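Local structure of glycoside hydrolase family 81 (Clostridium thermocellum, 6FOP) at residues H303-N308 with A503-G508; A668-Y673 with Y684-A689. The protein probably hydrolyses beta-1,3-glucans such as laminarin, as part of the cellulosomal machinery that degrades these polysaccharides. All coordinates share one frame; numbering follows the deposited sequence.

Contacts 1 and 2 adjoin, their centres about 10 Å apart. Contact 1 sets the loop 303-308 on helix 494-511; contact 2 joins the loop 668-673 to strand 681-688. They touch mainly where loop 303-308 meets loop 668-673: Gly304 CA lies 3.6 Å from Tyr673 CE1, and Ile305 O 3.5 Å from Leu672 CB. Leu306 CD1 also packs on the strand, 3.7 Å from Val685 CG1. Leu672 also touches Leu506, bringing contact 2 to the same helix. The side chains of Pro307 and Tyr687 each come within about 4 Å of a bound 2-methyl-2,4-pentanediol, probably from the crystallisation liquor. Neither contact includes a residue of the observed metal sites.

Contact 1: H303-N308 with A503-G508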
# COMPACT_ATOMS: atom_id res chain seq x y z
N HIS A 303 14.77 4.81 9.08
CA HIS A 303 15.79 4.16 9.90
C HIS A 303 16.82 3.38 9.12
O HIS A 303 17.59 2.60 9.71
CB HIS A 303 15.12 3.25 10.93
CG HIS A 303 14.25 4.00 11.87
ND1 HIS A 303 14.74 4.59 13.01
CD2 HIS A 303 12.94 4.32 11.82
CE1 HIS A 303 13.76 5.24 13.62
NE2 HIS A 303 12.66 5.07 12.93
N GLY A 304 16.85 3.56 7.80
CA GLY A 304 17.82 2.90 6.95
C GLY A 304 17.35 1.50 6.57
O GLY A 304 16.54 0.88 7.29
N ILE A 305 17.89 0.99 5.48
CA ILE A 305 17.85 -0.43 5.17
C ILE A 305 19.26 -0.87 4.80
O ILE A 305 20.09 -0.04 4.44
CB ILE A 305 16.85 -0.79 4.05
CG1 ILE A 305 17.27 -0.23 2.69
CG2 ILE A 305 15.43 -0.33 4.41
CD1 ILE A 305 16.52 -0.85 1.56
N LEU A 306 19.47 -2.17 4.78
CA LEU A 306 20.72 -2.73 4.26
C LEU A 306 20.44 -3.66 3.09
O LEU A 306 19.35 -4.21 2.99
CB LEU A 306 21.46 -3.51 5.34
CG LEU A 306 21.97 -2.66 6.50
CD1 LEU A 306 22.42 -3.59 7.63
CD2 LEU A 306 23.10 -1.76 6.06
N PRO A 307 21.45 -3.89 2.23
CA PRO A 307 21.30 -4.88 1.15
C PRO A 307 21.43 -6.33 1.64
O PRO A 307 21.13 -7.24 0.89
CB PRO A 307 22.44 -4.53 0.19
CG PRO A 307 23.46 -3.90 1.06
CD PRO A 307 22.71 -3.13 2.10
N ASN A 308 21.89 -6.49 2.87
CA ASN A 308 22.12 -7.78 3.52
C ASN A 308 22.65 -7.49 4.91
O ASN A 308 23.19 -6.42 5.17
CB ASN A 308 23.13 -8.65 2.76
CG ASN A 308 24.46 -7.94 2.51
OD1 ASN A 308 24.62 -7.20 1.52
ND2 ASN A 308 25.44 -8.17 3.37
N ALA A 503 13.38 -3.03 -2.46
CA ALA A 503 14.12 -3.27 -3.68
C ALA A 503 14.28 -2.00 -4.51
O ALA A 503 15.32 -1.80 -5.13
CB ALA A 503 13.43 -4.35 -4.51
N ILE A 504 13.23 -1.16 -4.56
CA ILE A 504 13.30 0.13 -5.26
C ILE A 504 14.35 1.05 -4.62
O ILE A 504 15.13 1.71 -5.32
CB ILE A 504 11.92 0.78 -5.33
CG1 ILE A 504 11.02 -0.03 -6.27
CG2 ILE A 504 12.02 2.20 -5.85
CD1 ILE A 504 9.59 0.45 -6.34
N ILE A 505 14.40 1.07 -3.29
CA ILE A 505 15.44 1.86 -2.60
C ILE A 505 16.83 1.39 -3.06
O ILE A 505 17.70 2.20 -3.45
CB ILE A 505 15.36 1.74 -1.07
CG1 ILE A 505 14.03 2.28 -0.54
CG2 ILE A 505 16.53 2.44 -0.39
CD1 ILE A 505 13.81 2.09 0.95
N LEU A 506 17.04 0.08 -3.00
CA LEU A 506 18.35 -0.47 -3.38
C LEU A 506 18.68 -0.21 -4.82
O LEU A 506 19.82 0.16 -5.13
CB LEU A 506 18.43 -1.96 -3.09
CG LEU A 506 18.33 -2.47 -1.66
CD1 LEU A 506 18.36 -4.00 -1.58
CD2 LEU A 506 19.42 -1.83 -0.80
N TRP A 507 17.71 -0.39 -5.72
CA TRP A 507 17.96 -0.10 -7.14
C TRP A 507 18.34 1.35 -7.38
O TRP A 507 19.30 1.65 -8.08
CB TRP A 507 16.71 -0.45 -7.96
CG TRP A 507 16.86 -0.12 -9.39
CD1 TRP A 507 16.43 1.02 -10.02
CD2 TRP A 507 17.53 -0.89 -10.39
NE1 TRP A 507 16.79 1.00 -11.35
CE2 TRP A 507 17.48 -0.15 -11.60
CE3 TRP A 507 18.19 -2.13 -10.39
CZ2 TRP A 507 18.02 -0.63 -12.80
CZ3 TRP A 507 18.73 -2.59 -11.57
CH2 TRP A 507 18.64 -1.84 -12.75
N GLY A 508 17.58 2.26 -6.80
CA GLY A 508 17.86 3.67 -6.95
C GLY A 508 19.21 4.07 -6.42
O GLY A 508 19.97 4.76 -7.08
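The pyrrolidine ring of Pro307 offers one face to Leu506, whose CD2 stands above the side of the ring formed by N, CA and CB. The spacings are those of loose apolar packing: Leu506 CD2 is 4.2 Å from Pro307 CB and 4.1 Å from Pro307 CA. The other methyl of the same leucine, CD1, lies beyond the ring's outline, 4.1 Å from Pro307 CA, so CD2 alone stands over the ring, close above its CA corner. Pro307 also touches Leu432, and its carbonyl oxygen is bonded to Gln429 NE2, which ties the loop to helix 416-433 as well. The contact thus packs the loop after strand 295-301 against helix 494-511, one of the helices of the C-terminal catalytic region, consistent with the (alpha/alpha)6 barrel of family 81. Ile305 provides the second point of attachment. Its chi1 of 67° and an extended chi2 carry CD1 toward the helix. There CD1 meets the consecutive residues Ile505 and Leu506, 3.8 Å from Ile505 CG2 and 3.9 Å from Leu506 CD2. The two isoleucines approach tip to tip, whereas Leu506 passes Ile305 at a slant. No hydrogen bond joins the segments, and their summed buried surface is 204 Å². Tyr524 of helix 514-534 touches both Ile305 and Ile505, extending this apolar cluster.

Contact 2: A668-Y673 with Y684-A689; sequences ADTPLY and YVVYNA
This is the open end of a beta hairpin, where the loop 668-673 runs into strand 673-678 and meets the far end of strand 681-688, within the C-terminal antiparallel sheet. The evidence for pairing is the bridge of Tyr673 with Val686, an antiparallel non-hydrogen-bonded pair whose CA atoms are 4.3 Å apart. Their side chains share a face of the sheet, and Tyr673 CA sends a CA-H...O contact to Val685 O at 3.1 Å. One residue earlier, Tyr687 N donates to Leu672 O at 3.0 Å in a nearly straight bond (164° at the hydrogen), although the N lies 42° out of the carbonyl plane. The other half of the Leu672-Tyr687 pair is bridged by a water, which accepts from Leu672 N, donates to Tyr687 O and also hydrogen-bonds Thr670 OG1, thereby joining the loop to the strand. With chi1 at 70° the Tyr673 ring folds back toward Ala668 of its own loop. Ala668 CB stands 3.6 Å above the centre of one ring face, while the hydroxyl is bonded to Ser239 OG and, weakly, to Ala668 N. Leu672 and Tyr687 project together, side by side. Leu672 CD1 also reaches Ala689 CB and comes to the edge of the Tyr687 ring, near the ring plane, 3.9 Å from Tyr687 CD2.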
# COMPACT_ATOMS: atom_id res chain seq x y z
N ALA A 668 20.92 8.15 10.86
CA ALA A 668 22.18 8.48 10.20
C ALA A 668 21.92 9.24 8.92
O ALA A 668 20.84 9.11 8.31
CB ALA A 668 22.99 7.22 9.89
N ASP A 669 22.93 9.99 8.50
CA ASP A 669 22.87 10.83 7.29
C ASP A 669 23.25 10.10 5.99
O ASP A 669 23.99 10.61 5.14
CB ASP A 669 23.68 12.11 7.48
CG ASP A 669 25.17 11.89 7.65
OD1 ASP A 669 25.64 10.72 7.71
OD2 ASP A 669 25.87 12.92 7.78
N THR A 670 22.72 8.89 5.83
CA THR A 670 22.97 8.07 4.65
C THR A 670 21.77 7.14 4.43
O THR A 670 21.05 6.87 5.38
CB THR A 670 24.31 7.28 4.82
OG1 THR A 670 24.84 6.94 3.55
CG2 THR A 670 24.13 6.06 5.69
N PRO A 671 21.57 6.63 3.19
CA PRO A 671 20.34 5.84 2.99
C PRO A 671 20.46 4.38 3.42
O PRO A 671 19.45 3.80 3.78
CB PRO A 671 20.09 5.90 1.48
CG PRO A 671 21.22 6.64 0.88
CD PRO A 671 22.12 7.18 1.94
N LEU A 672 21.65 3.78 3.39
CA LEU A 672 21.80 2.34 3.64
C LEU A 672 22.59 2.16 4.93
O LEU A 672 23.82 2.25 4.95
CB LEU A 672 22.44 1.65 2.46
CG LEU A 672 21.78 1.88 1.09
CD1 LEU A 672 22.57 1.13 0.00
CD2 LEU A 672 20.33 1.49 1.09
N TYR A 673 21.87 1.92 6.01
CA TYR A 673 22.46 1.70 7.32
C TYR A 673 21.48 0.93 8.19
O TYR A 673 20.30 0.82 7.86
CB TYR A 673 22.85 3.00 8.01
CG TYR A 673 21.68 3.85 8.47
CD1 TYR A 673 21.03 4.73 7.59
CD2 TYR A 673 21.26 3.82 9.78
CE1 TYR A 673 19.96 5.52 8.03
CE2 TYR A 673 20.22 4.60 10.24
CZ TYR A 673 19.58 5.47 9.37
OH TYR A 673 18.58 6.25 9.88
N TYR A 684 27.04 -0.51 14.51
CA TYR A 684 26.61 0.35 13.42
C TYR A 684 27.03 -0.30 12.11
O TYR A 684 28.21 -0.69 11.97
CB TYR A 684 27.29 1.70 13.58
CG TYR A 684 27.08 2.37 14.91
CD1 TYR A 684 27.84 2.04 16.01
CD2 TYR A 684 26.12 3.37 15.07
CE1 TYR A 684 27.66 2.64 17.23
CE2 TYR A 684 25.93 3.98 16.30
CZ TYR A 684 26.70 3.61 17.38
OH TYR A 684 26.54 4.22 18.59
N VAL A 685 26.11 -0.44 11.17
CA VAL A 685 26.38 -1.07 9.89
C VAL A 685 25.98 -0.10 8.80
O VAL A 685 24.88 0.45 8.82
CB VAL A 685 25.60 -2.38 9.71
CG1 VAL A 685 25.99 -3.05 8.39
CG2 VAL A 685 25.82 -3.29 10.92
N VAL A 686 26.88 0.14 7.86
CA VAL A 686 26.62 1.02 6.72
C VAL A 686 26.98 0.29 5.43
O VAL A 686 28.01 -0.39 5.36
CB VAL A 686 27.48 2.29 6.81
CG1 VAL A 686 27.35 3.15 5.56
CG2 VAL A 686 27.12 3.08 8.05
N TYR A 687 26.20 0.50 4.37
CA TYR A 687 26.61 0.12 3.04
C TYR A 687 26.77 1.37 2.20
O TYR A 687 25.85 2.21 2.13
CB TYR A 687 25.65 -0.87 2.35
CG TYR A 687 26.28 -1.37 1.07
CD1 TYR A 687 27.29 -2.32 1.11
CD2 TYR A 687 25.99 -0.82 -0.16
CE1 TYR A 687 27.95 -2.73 -0.03
CE2 TYR A 687 26.65 -1.23 -1.31
CZ TYR A 687 27.63 -2.20 -1.24
OH TYR A 687 28.30 -2.61 -2.36
N ASN A 688 27.92 1.53 1.57
CA ASN A 688 28.17 2.62 0.63
C ASN A 688 28.09 2.08 -0.78
O ASN A 688 29.02 1.40 -1.23
CB ASN A 688 29.54 3.24 0.91
CG ASN A 688 29.90 4.38 -0.01
OD1 ASN A 688 29.13 4.77 -0.91
ND2 ASN A 688 31.09 4.93 0.21
N ALA A 689 27.01 2.40 -1.48
CA ALA A 689 26.80 1.96 -2.85
C ALA A 689 27.40 2.92 -3.88
O ALA A 689 27.26 2.70 -5.07
CB ALA A 689 25.32 1.78 -3.11
O HOH W 1 24.30 4.53 2.34